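Local coordinates for plasmin and fibronectin-binding protein A (Streptococcus pneumoniae, PDB 4MR0), which acts as a fibronectin-dependent adhesin and invasin that binds human fibronectin, plasmin, plasminogen and serum albumin, at residues 192-197 / 219-224; 259-262 / 268-271; 483-488 / 492-497. One frame throughout, in Å; residues are numbered along the deposited sequence.

Contact 1 (192-197 / 219-224); sequences IVFMTG and GTIDMN
Ile221 reaches across the interior of the solenoid to Phe194 and Val193, and every atom that meets between segments 192-197 and 219-224 is carbon. Among the apolar contacts the closest is that of Ile221 CD1 with Phe194 CE2, 4.0 Å apart. The methyl arrives at the edge of the ring, in its plane, so it meets the rim of the phenyl group. Extension of the isoleucine puts it there: CG1 lies anti to the carbonyl carbon (chi1 -66°) and chi2 of 179° carries CD1 straight outward. The second branch, CG2, turns to Val193 instead and lies 4.3 Å from Val193 CG2, a looser touch. Ile221 thus straddles two consecutive residues at a corner of the chain, which turns at Val193. The other methyl of the valine, Val193 CG1, sits over one face of the Phe194 ring, 3.5 Å above its plane and offset toward the rim.

Two further rings pack on Phe194: Tyr216 edge-to-face and Phe246 at a shallow angle between planes.

Polar interactions stay outside the interface. Asp222, in strand 220-222, has its CB pointing away from segment 192-197, and the side chain of Asn224, just past the end of that strand, is hydrogen-bonded to Asn182 and Asn236.

With no hydrogen bond between the segments, the pairing rests on dispersion and on the exclusion of water from the core, and the backbones are tied instead to neighbouring turns of the parallel beta-helix.

Contact 2 (259-262 / 268-271); sequences VTFK and HAIQ. With MN (manganese (II) ion), chain G.
Phe261 and Ile270 cross at about a right angle, the aromatic side chain projecting from strand 260-265 and the aliphatic one coming from strand 270-273 beyond a corner of the same coil. Both segments lie in repeat PbH1 1 of the parallel beta-helix, and their contact fills the core of the coil. Contact is made by the far end of the ring: Phe261 CZ lies 3.8 Å from Ile270 CD1, and CE2 is only slightly farther from that methyl. The methyl approaches obliquely. Ile270 CB does not aim straight at the ring; the bridging comes from the extended CG1 branch, with chi2 at 172° sending CD1 across. Ala269 fills in beside it, its CB 4.4 Å from Phe261 CD2 and likewise at a slant to the ring.

Val259 CG1 stands over one face of Phe261, 3.6 Å above the plane and toward the rim. Phe285 of strand 278-289 stacks on Phe261, and Ile221 and Phe246 also pack against the phenylalanine.

On the next residue the chemistry changes. Gln271 is extended beyond CG and uses OE1 to bind a manganese ion at 2.3 Å, a site to which Gln306, Glu308 and the carbonyl oxygen of Gly314 also contribute. Its NE2 is hydrogen-bonded to Tyr317 OH, which probably helps fix the rotation of the amide.

Consecutive residues of strand 270-273 thus do different work: Ile270 packs in the apolar interior, while Gln271 gives an oxygen to the metal.

Contact 3 (483-488 / 492-497); sequences IELLRV and LVVSEN
Contact between segments 483-488 and 492-497 is an apolar junction inside the beta-helix, where the end of repeat PbH1 4 turns into the beginning of PbH1 5 and both strands send side chains into the core. Leu485 is the central member, splitting its two methyls between two partners. CD1 meets Val494 CG2 tip to tip at 3.3 Å, closer than usual van der Waals contact, and CD2 lies 3.6 Å from Leu492 CD1, with the two leucines set aslant. A chi2 of 144°, away from the usual staggered values, accompanies this tight fit. On the other side of the pair, Leu492 holds CG anti to its backbone N (chi1 170°), which carries CD1 to Leu485 CD2.

Nearer the turn, Val488 approaches Leu492 at about a right angle. Its CG1 rests 3.9 Å from Leu492 CB, so the valine touches the base of the leucine while Leu485 meets its end. The backbones are closest here too, the CA atoms of Val488 and Leu492 standing 6.7 Å apart, and no hydrogen bond joins the segments.

Neighbouring coils close in along the helix axis. Strand 483-486 lies between strands 445-451 and 506-509, with Val450 and Ile508 packing on Leu485, and strand 490-500 runs parallel between strands 462-473 and 515-523. Ile464 of strand 462-473 touches both Val488 and Leu492, while Asn497 is hydrogen-bonded to Val466 and Asn469 in that coil and to Asn520 in the coil on the other side.

Overall arrangement
The three contacts come in series along the chain and show how one parallel beta-helix repeats a principle: apolar side chains meet across the interior while backbone hydrogen bonds join coil to coil. Contacts 1 and 2 adjoin, their centres about 7 Å apart, because strands 220-222 and 260-265 are neighbours; probable hydrogen bonds run from Ile221 N to Thr260 O (2.9 Å) and from Met223 N to Lys262 O (2.8 Å). Contact 3 lies far along the solenoid, its centre about 39 Å from that of contact 1, on the opposite side of the chain's centre. Cores at such separations are consistent with an elongated adhesin displaying long lateral faces.

Contact 1 (192-197 / 219-224)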
ATOM      1  N   ILE A 192      -3.385   1.799 -18.122  1.00 16.59           N
ATOM      2  CA  ILE A 192      -2.398   2.432 -17.255  1.00 16.21           C
ATOM      3  C   ILE A 192      -1.689   3.453 -18.134  1.00 16.93           C
ATOM      4  O   ILE A 192      -1.180   3.110 -19.199  1.00 16.36           O
ATOM      5  CB  ILE A 192      -1.405   1.379 -16.729  1.00 15.40           C
ATOM      6  CG1 ILE A 192      -2.181   0.310 -15.942  1.00 16.88           C
ATOM      7  CG2 ILE A 192      -0.323   2.042 -15.870  1.00 13.77           C
ATOM      8  CD1 ILE A 192      -1.337  -0.889 -15.488  1.00 18.56           C
ATOM      9  N   VAL A 193      -1.665   4.703 -17.683  1.00 16.39           N
ATOM     10  CA  VAL A 193      -1.079   5.807 -18.444  1.00 15.90           C
ATOM     11  C   VAL A 193       0.410   5.766 -18.785  1.00 17.09           C
ATOM     12  O   VAL A 193       0.787   5.991 -19.937  1.00 16.09           O
ATOM     13  CB  VAL A 193      -1.381   7.155 -17.746  1.00 17.27           C
ATOM     14  CG1 VAL A 193      -0.916   8.310 -18.618  1.00 14.30           C
ATOM     15  CG2 VAL A 193      -2.873   7.271 -17.479  1.00 15.12           C
ATOM     16  N   PHE A 194       1.251   5.489 -17.794  1.00 16.15           N
ATOM     17  CA  PHE A 194       2.699   5.453 -17.991  1.00 15.64           C
ATOM     18  C   PHE A 194       3.335   4.106 -17.647  1.00 15.90           C
ATOM     19  O   PHE A 194       2.983   3.493 -16.639  1.00 12.38           O
ATOM     20  CB  PHE A 194       3.368   6.529 -17.126  1.00 15.34           C
ATOM     21  CG  PHE A 194       2.955   7.931 -17.462  1.00 15.91           C
ATOM     22  CD1 PHE A 194       3.379   8.526 -18.646  1.00 17.38           C
ATOM     23  CD2 PHE A 194       2.131   8.650 -16.604  1.00 17.77           C
ATOM     24  CE1 PHE A 194       3.000   9.824 -18.964  1.00 16.06           C
ATOM     25  CE2 PHE A 194       1.745   9.947 -16.909  1.00 16.56           C
ATOM     26  CZ  PHE A 194       2.179  10.532 -18.098  1.00 18.71           C
ATOM     27  N   MET A 195       4.277   3.672 -18.487  1.00 15.18           N
ATOM     28  CA  MET A 195       5.019   2.426 -18.283  1.00 14.87           C
ATOM     29  C   MET A 195       6.502   2.660 -18.588  1.00 16.11           C
ATOM     30  O   MET A 195       6.844   3.559 -19.361  1.00 15.68           O
ATOM     31  CB  MET A 195       4.486   1.327 -19.190  1.00 16.49           C
ATOM     32  CG  MET A 195       3.136   0.768 -18.764  1.00 18.28           C
ATOM     33  SD  MET A 195       2.677  -0.733 -19.676  1.00  0.98           S
ATOM     34  CE  MET A 195       1.022  -1.024 -19.132  1.00 16.95           C
ATOM     35  N   THR A 196       7.380   1.872 -17.965  1.00 15.71           N
ATOM     36  CA  THR A 196       8.819   2.007 -18.180  1.00 14.21           C
ATOM     37  C   THR A 196       9.344   0.946 -19.141  1.00 15.22           C
ATOM     38  O   THR A 196      10.550   0.713 -19.244  1.00 15.93           O
ATOM     39  CB  THR A 196       9.599   1.896 -16.861  1.00 14.92           C
ATOM     40  OG1 THR A 196       9.389   0.600 -16.291  1.00 14.91           O
ATOM     41  CG2 THR A 196       9.145   2.968 -15.879  1.00 14.73           C
ATOM     42  N   GLY A 197       8.423   0.306 -19.846  1.00 15.90           N
ATOM     43  CA  GLY A 197       8.786  -0.710 -20.814  1.00 16.15           C
ATOM     44  C   GLY A 197       7.687  -0.781 -21.854  1.00 16.66           C
ATOM     45  O   GLY A 197       6.572  -0.326 -21.607  1.00 16.60           O
ATOM     46  N   GLY A 219       1.271  18.451 -11.273  1.00 18.63           N
ATOM     47  CA  GLY A 219       0.023  18.189 -11.958  1.00 17.84           C
ATOM     48  C   GLY A 219      -0.896  17.136 -11.371  1.00 18.68           C
ATOM     49  O   GLY A 219      -0.790  16.725 -10.209  1.00 16.05           O
ATOM     50  N   THR A 220      -1.810  16.688 -12.218  1.00 17.81           N
ATOM     51  CA  THR A 220      -2.794  15.692 -11.851  1.00 17.72           C
ATOM     52  C   THR A 220      -2.820  14.622 -12.924  1.00 18.15           C
ATOM     53  O   THR A 220      -2.511  14.894 -14.091  1.00 18.11           O
ATOM     54  CB  THR A 220      -4.208  16.328 -11.784  1.00 19.14           C
ATOM     55  OG1 THR A 220      -4.239  17.333 -10.761  1.00 21.58           O
ATOM     56  CG2 THR A 220      -5.269  15.273 -11.505  1.00 18.86           C
ATOM     57  N   ILE A 221      -3.150  13.401 -12.521  1.00 14.98           N
ATOM     58  CA  ILE A 221      -3.305  12.306 -13.467  1.00 16.01           C
ATOM     59  C   ILE A 221      -4.706  11.803 -13.168  1.00 16.50           C
ATOM     60  O   ILE A 221      -4.951  11.258 -12.100  1.00 17.23           O
ATOM     61  CB  ILE A 221      -2.299  11.155 -13.241  1.00 14.29           C
ATOM     62  CG1 ILE A 221      -0.876  11.637 -13.524  1.00 14.93           C
ATOM     63  CG2 ILE A 221      -2.639   9.985 -14.162  1.00 14.24           C
ATOM     64  CD1 ILE A 221       0.204  10.558 -13.306  1.00 17.29           C
ATOM     65  N   ASP A 222      -5.632  12.045 -14.091  1.00 17.02           N
ATOM     66  CA  ASP A 222      -7.012  11.609 -13.928  1.00 17.37           C
ATOM     67  C   ASP A 222      -7.079  10.203 -14.507  1.00 17.96           C
ATOM     68  O   ASP A 222      -7.112  10.020 -15.720  1.00 18.96           O
ATOM     69  CB  ASP A 222      -7.947  12.533 -14.712  1.00 18.93           C
ATOM     70  CG  ASP A 222      -9.414  12.280 -14.416  1.00 20.51           C
ATOM     71  OD1 ASP A 222      -9.753  11.155 -14.005  1.00 20.90           O
ATOM     72  OD2 ASP A 222     -10.233  13.207 -14.610  1.00 25.66           O
ATOM     73  N   MET A 223      -7.101   9.205 -13.646  1.00 16.22           N
ATOM     74  CA  MET A 223      -7.146   7.842 -14.130  1.00 18.03           C
ATOM     75  C   MET A 223      -8.510   7.532 -14.755  1.00 18.85           C
ATOM     76  O   MET A 223      -8.736   6.441 -15.287  1.00 16.80           O
ATOM     77  CB  MET A 223      -6.780   6.901 -12.988  1.00 16.01           C
ATOM     78  CG  MET A 223      -5.352   7.143 -12.489  1.00 16.96           C
ATOM     79  SD  MET A 223      -4.814   6.119 -11.065  1.00 10.33           S
ATOM     80  CE  MET A 223      -5.584   7.195  -9.681  1.00 18.53           C
ATOM     81  N   ASN A 224      -9.406   8.519 -14.666  1.00 20.37           N
ATOM     82  CA  ASN A 224     -10.731   8.490 -15.293  1.00 20.39           C
ATOM     83  C   ASN A 224     -11.591   7.254 -15.030  1.00 20.98           C
ATOM     84  O   ASN A 224     -12.295   6.780 -15.926  1.00 21.63           O
ATOM     85  CB  ASN A 224     -10.499   8.666 -16.801  1.00 20.57           C
ATOM     86  CG  ASN A 224     -11.666   9.322 -17.526  1.00 22.72           C
ATOM     87  OD1 ASN A 224     -12.537   9.942 -16.914  1.00 21.09           O
ATOM     88  ND2 ASN A 224     -11.666   9.203 -18.854  1.00 19.33           N
TER

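Contact 2 (259-262 / 268-271)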
ATOM      1  N   VAL A 259       2.132  14.826  -7.103  1.00 17.76           N
ATOM      2  CA  VAL A 259       1.168  14.469  -8.129  1.00 15.80           C
ATOM      3  C   VAL A 259      -0.162  14.117  -7.472  1.00 15.46           C
ATOM      4  O   VAL A 259      -0.192  13.474  -6.426  1.00 12.05           O
ATOM      5  CB  VAL A 259       1.619  13.240  -8.947  1.00 16.67           C
ATOM      6  CG1 VAL A 259       0.569  12.930 -10.012  1.00 17.14           C
ATOM      7  CG2 VAL A 259       2.986  13.490  -9.580  1.00 15.99           C
ATOM      8  N   THR A 260      -1.257  14.552  -8.085  1.00 14.94           N
ATOM      9  CA  THR A 260      -2.581  14.239  -7.567  1.00 15.68           C
ATOM     10  C   THR A 260      -3.151  13.136  -8.459  1.00 15.82           C
ATOM     11  O   THR A 260      -3.383  13.360  -9.641  1.00 16.38           O
ATOM     12  CB  THR A 260      -3.507  15.479  -7.619  1.00 17.18           C
ATOM     13  OG1 THR A 260      -2.977  16.498  -6.765  1.00 15.48           O
ATOM     14  CG2 THR A 260      -4.914  15.124  -7.148  1.00 17.00           C
ATOM     15  N   PHE A 261      -3.358  11.951  -7.895  1.00 16.86           N
ATOM     16  CA  PHE A 261      -3.904  10.816  -8.640  1.00 17.68           C
ATOM     17  C   PHE A 261      -5.391  10.689  -8.353  1.00 18.36           C
ATOM     18  O   PHE A 261      -5.790  10.543  -7.199  1.00 19.42           O
ATOM     19  CB  PHE A 261      -3.218   9.517  -8.225  1.00 15.60           C
ATOM     20  CG  PHE A 261      -1.738   9.518  -8.440  1.00 15.16           C
ATOM     21  CD1 PHE A 261      -0.885  10.117  -7.515  1.00 14.41           C
ATOM     22  CD2 PHE A 261      -1.193   8.883  -9.553  1.00 15.64           C
ATOM     23  CE1 PHE A 261       0.492  10.082  -7.695  1.00 12.59           C
ATOM     24  CE2 PHE A 261       0.181   8.843  -9.748  1.00 14.22           C
ATOM     25  CZ  PHE A 261       1.030   9.441  -8.810  1.00 15.11           C
ATOM     26  N   LYS A 262      -6.209  10.712  -9.399  1.00 18.31           N
ATOM     27  CA  LYS A 262      -7.650  10.635  -9.209  1.00 18.86           C
ATOM     28  C   LYS A 262      -8.396   9.488  -9.869  1.00 17.50           C
ATOM     29  O   LYS A 262      -8.114   9.100 -11.005  1.00 17.28           O
ATOM     30  CB  LYS A 262      -8.316  11.921  -9.703  1.00 22.26           C
ATOM     31  CG  LYS A 262      -7.879  13.205  -9.035  1.00 26.98           C
ATOM     32  CD  LYS A 262      -8.691  14.366  -9.601  1.00 30.70           C
ATOM     33  CE  LYS A 262      -8.297  15.696  -8.973  1.00 33.83           C
ATOM     34  NZ  LYS A 262      -9.152  16.803  -9.494  1.00 36.07           N
ATOM     35  N   HIS A 268      -4.562  -0.302  -9.492  1.00 19.09           N
ATOM     36  CA  HIS A 268      -3.373   0.196  -8.815  1.00 18.34           C
ATOM     37  C   HIS A 268      -2.966   1.517  -9.449  1.00 17.27           C
ATOM     38  O   HIS A 268      -2.719   1.568 -10.650  1.00 17.09           O
ATOM     39  CB  HIS A 268      -2.206  -0.780  -8.993  1.00 16.75           C
ATOM     40  CG  HIS A 268      -2.527  -2.190  -8.616  1.00 19.42           C
ATOM     41  ND1 HIS A 268      -2.793  -2.573  -7.320  1.00 17.03           N
ATOM     42  CD2 HIS A 268      -2.585  -3.318  -9.364  1.00 18.49           C
ATOM     43  CE1 HIS A 268      -2.993  -3.878  -7.284  1.00 19.42           C
ATOM     44  NE2 HIS A 268      -2.871  -4.354  -8.510  1.00 18.83           N
ATOM     45  N   ALA A 269      -2.895   2.578  -8.657  1.00 16.18           N
ATOM     46  CA  ALA A 269      -2.475   3.859  -9.195  1.00 14.87           C
ATOM     47  C   ALA A 269      -1.021   3.696  -9.623  1.00 15.10           C
ATOM     48  O   ALA A 269      -0.591   4.221 -10.650  1.00 14.78           O
ATOM     49  CB  ALA A 269      -2.591   4.945  -8.139  1.00 15.89           C
ATOM     50  N   ILE A 270      -0.270   2.941  -8.827  1.00 15.56           N
ATOM     51  CA  ILE A 270       1.138   2.709  -9.100  1.00 13.93           C
ATOM     52  C   ILE A 270       1.549   1.281  -8.772  1.00 14.06           C
ATOM     53  O   ILE A 270       1.171   0.743  -7.737  1.00 14.39           O
ATOM     54  CB  ILE A 270       2.032   3.646  -8.250  1.00 14.71           C
ATOM     55  CG1 ILE A 270       1.740   5.111  -8.588  1.00 12.49           C
ATOM     56  CG2 ILE A 270       3.510   3.320  -8.486  1.00 14.18           C
ATOM     57  CD1 ILE A 270       2.440   6.106  -7.660  1.00 13.10           C
ATOM     58  N   GLN A 271       2.321   0.670  -9.666  1.00 14.94           N
ATOM     59  CA  GLN A 271       2.856  -0.671  -9.436  1.00 15.15           C
ATOM     60  C   GLN A 271       4.363  -0.542  -9.586  1.00 14.47           C
ATOM     61  O   GLN A 271       4.855  -0.057 -10.602  1.00 14.58           O
ATOM     62  CB  GLN A 271       2.332  -1.689 -10.453  1.00 15.64           C
ATOM     63  CG  GLN A 271       0.862  -2.038 -10.287  1.00 16.75           C
ATOM     64  CD  GLN A 271       0.366  -2.984 -11.367  1.00 18.59           C
ATOM     65  OE1 GLN A 271       0.645  -4.184 -11.334  1.00 16.54           O
ATOM     66  NE2 GLN A 271      -0.368  -2.445 -12.335  1.00 16.47           N
TER
HETATM   67 MN    MN G 705       1.051  -5.901  -9.847  1.00 23.86          MN

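Contact 3 (483-488 / 492-497)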
ATOM      1  N   ILE A 483      -4.357  -4.117  19.048  1.00 20.60           N
ATOM      2  CA  ILE A 483      -3.109  -4.635  18.499  1.00 21.38           C
ATOM      3  C   ILE A 483      -3.055  -6.153  18.620  1.00 22.68           C
ATOM      4  O   ILE A 483      -3.096  -6.701  19.727  1.00 21.57           O
ATOM      5  CB  ILE A 483      -1.890  -4.040  19.238  1.00 20.79           C
ATOM      6  CG1 ILE A 483      -1.893  -2.516  19.093  1.00 20.90           C
ATOM      7  CG2 ILE A 483      -0.591  -4.648  18.688  1.00 20.35           C
ATOM      8  CD1 ILE A 483      -0.791  -1.824  19.866  1.00 20.07           C
ATOM      9  N   GLU A 484      -2.958  -6.825  17.476  1.00 21.98           N
ATOM     10  CA  GLU A 484      -2.895  -8.277  17.437  1.00 23.50           C
ATOM     11  C   GLU A 484      -1.576  -8.775  16.863  1.00 23.26           C
ATOM     12  O   GLU A 484      -1.152  -8.358  15.785  1.00 22.52           O
ATOM     13  CB  GLU A 484      -4.045  -8.850  16.601  1.00 25.70           C
ATOM     14  CG  GLU A 484      -3.780 -10.275  16.123  1.00 30.64           C
ATOM     15  CD  GLU A 484      -4.884 -10.831  15.246  1.00 34.73           C
ATOM     16  OE1 GLU A 484      -5.374 -10.097  14.358  1.00 35.12           O
ATOM     17  OE2 GLU A 484      -5.252 -12.010  15.437  1.00 36.42           O
ATOM     18  N   LEU A 485      -0.943  -9.681  17.596  1.00 21.81           N
ATOM     19  CA  LEU A 485       0.315 -10.283  17.185  1.00 22.07           C
ATOM     20  C   LEU A 485       0.077 -11.780  17.249  1.00 22.83           C
ATOM     21  O   LEU A 485      -0.036 -12.361  18.333  1.00 23.42           O
ATOM     22  CB  LEU A 485       1.428  -9.845  18.135  1.00 21.04           C
ATOM     23  CG  LEU A 485       1.617  -8.334  17.972  1.00 21.23           C
ATOM     24  CD1 LEU A 485       1.954  -7.680  19.284  1.00 21.46           C
ATOM     25  CD2 LEU A 485       2.684  -8.083  16.912  1.00 22.29           C
ATOM     26  N   LEU A 486      -0.008 -12.392  16.073  1.00 21.81           N
ATOM     27  CA  LEU A 486      -0.292 -13.811  15.957  1.00 21.36           C
ATOM     28  C   LEU A 486       0.826 -14.636  15.332  1.00 21.73           C
ATOM     29  O   LEU A 486       1.249 -14.390  14.203  1.00 19.75           O
ATOM     30  CB  LEU A 486      -1.583 -13.993  15.148  1.00 22.87           C
ATOM     31  CG  LEU A 486      -2.054 -15.415  14.832  1.00 23.36           C
ATOM     32  CD1 LEU A 486      -2.390 -16.165  16.123  1.00 23.57           C
ATOM     33  CD2 LEU A 486      -3.277 -15.339  13.926  1.00 23.52           C
ATOM     34  N   ARG A 487       1.288 -15.624  16.096  1.00 21.49           N
ATOM     35  CA  ARG A 487       2.335 -16.547  15.691  1.00 21.41           C
ATOM     36  C   ARG A 487       3.657 -15.967  15.214  1.00 21.60           C
ATOM     37  O   ARG A 487       4.192 -16.386  14.182  1.00 22.43           O
ATOM     38  CB  ARG A 487       1.803 -17.521  14.637  1.00 25.19           C
ATOM     39  CG  ARG A 487       0.637 -18.346  15.130  1.00 27.68           C
ATOM     40  CD  ARG A 487       0.354 -19.537  14.230  1.00 29.43           C
ATOM     41  NE  ARG A 487      -0.924 -20.136  14.594  1.00 29.72           N
ATOM     42  CZ  ARG A 487      -2.103 -19.657  14.217  1.00 31.59           C
ATOM     43  NH1 ARG A 487      -2.169 -18.580  13.450  1.00 32.74           N
ATOM     44  NH2 ARG A 487      -3.218 -20.236  14.633  1.00 32.58           N
ATOM     45  N   VAL A 488       4.189 -15.009  15.966  1.00 21.55           N
ATOM     46  CA  VAL A 488       5.485 -14.431  15.640  1.00 21.31           C
ATOM     47  C   VAL A 488       6.477 -15.436  16.231  1.00 22.01           C
ATOM     48  O   VAL A 488       6.419 -15.760  17.422  1.00 22.42           O
ATOM     49  CB  VAL A 488       5.663 -13.036  16.288  1.00 22.09           C
ATOM     50  CG1 VAL A 488       7.049 -12.486  15.982  1.00 19.91           C
ATOM     51  CG2 VAL A 488       4.595 -12.086  15.761  1.00 20.46           C
ATOM     52  N   LEU A 492      10.035 -10.528  19.059  1.00 17.54           N
ATOM     53  CA  LEU A 492       8.861  -9.669  19.021  1.00 16.43           C
ATOM     54  C   LEU A 492       9.026  -8.617  20.114  1.00 16.21           C
ATOM     55  O   LEU A 492       9.298  -8.955  21.267  1.00 14.06           O
ATOM     56  CB  LEU A 492       7.583 -10.470  19.291  1.00 15.56           C
ATOM     57  CG  LEU A 492       6.315  -9.631  19.517  1.00 16.00           C
ATOM     58  CD1 LEU A 492       5.938  -8.906  18.241  1.00 14.50           C
ATOM     59  CD2 LEU A 492       5.163 -10.534  19.969  1.00 17.41           C
ATOM     60  N   VAL A 493       8.868  -7.351  19.743  1.00 15.12           N
ATOM     61  CA  VAL A 493       8.969  -6.244  20.696  1.00 16.71           C
ATOM     62  C   VAL A 493       7.734  -5.358  20.577  1.00 16.51           C
ATOM     63  O   VAL A 493       7.449  -4.815  19.505  1.00 16.55           O
ATOM     64  CB  VAL A 493      10.223  -5.366  20.435  1.00 16.85           C
ATOM     65  CG1 VAL A 493      10.189  -4.123  21.336  1.00 18.75           C
ATOM     66  CG2 VAL A 493      11.491  -6.171  20.694  1.00 16.53           C
ATOM     67  N   VAL A 494       6.995  -5.229  21.673  1.00 16.83           N
ATOM     68  CA  VAL A 494       5.799  -4.388  21.705  1.00 15.61           C
ATOM     69  C   VAL A 494       6.006  -3.495  22.919  1.00 16.88           C
ATOM     70  O   VAL A 494       5.787  -3.928  24.056  1.00 18.03           O
ATOM     71  CB  VAL A 494       4.522  -5.237  21.886  1.00 16.22           C
ATOM     72  CG1 VAL A 494       3.285  -4.361  21.722  1.00 14.94           C
ATOM     73  CG2 VAL A 494       4.515  -6.376  20.875  1.00 14.38           C
ATOM     74  N   SER A 495       6.434  -2.257  22.692  1.00 16.35           N
ATOM     75  CA  SER A 495       6.721  -1.377  23.819  1.00 18.29           C
ATOM     76  C   SER A 495       6.388   0.091  23.651  1.00 18.24           C
ATOM     77  O   SER A 495       6.365   0.622  22.545  1.00 17.53           O
ATOM     78  CB  SER A 495       8.202  -1.492  24.182  1.00 17.60           C
ATOM     79  OG  SER A 495       8.569  -2.837  24.403  1.00 21.57           O
ATOM     80  N   GLU A 496       6.138   0.739  24.784  1.00 19.64           N
ATOM     81  CA  GLU A 496       5.823   2.159  24.842  1.00 21.13           C
ATOM     82  C   GLU A 496       4.708   2.648  23.926  1.00 20.85           C
ATOM     83  O   GLU A 496       4.713   3.798  23.477  1.00 20.09           O
ATOM     84  CB  GLU A 496       7.100   2.968  24.614  1.00 24.81           C
ATOM     85  CG  GLU A 496       8.136   2.713  25.704  1.00 29.65           C
ATOM     86  CD  GLU A 496       9.410   3.507  25.515  1.00 33.25           C
ATOM     87  OE1 GLU A 496      10.211   3.164  24.617  1.00 35.91           O
ATOM     88  OE2 GLU A 496       9.606   4.483  26.267  1.00 36.40           O
ATOM     89  N   ASN A 497       3.740   1.779  23.665  1.00 19.34           N
ATOM     90  CA  ASN A 497       2.610   2.156  22.840  1.00 18.71           C
ATOM     91  C   ASN A 497       1.544   2.731  23.776  1.00 19.34           C
ATOM     92  O   ASN A 497       1.434   2.305  24.932  1.00 19.31           O
ATOM     93  CB  ASN A 497       2.061   0.931  22.099  1.00 15.68           C
ATOM     94  CG  ASN A 497       3.059   0.349  21.104  1.00 15.43           C
ATOM     95  OD1 ASN A 497       3.302   0.925  20.045  1.00 13.69           O
ATOM     96  ND2 ASN A 497       3.644  -0.793  21.449  1.00 12.48           N
TER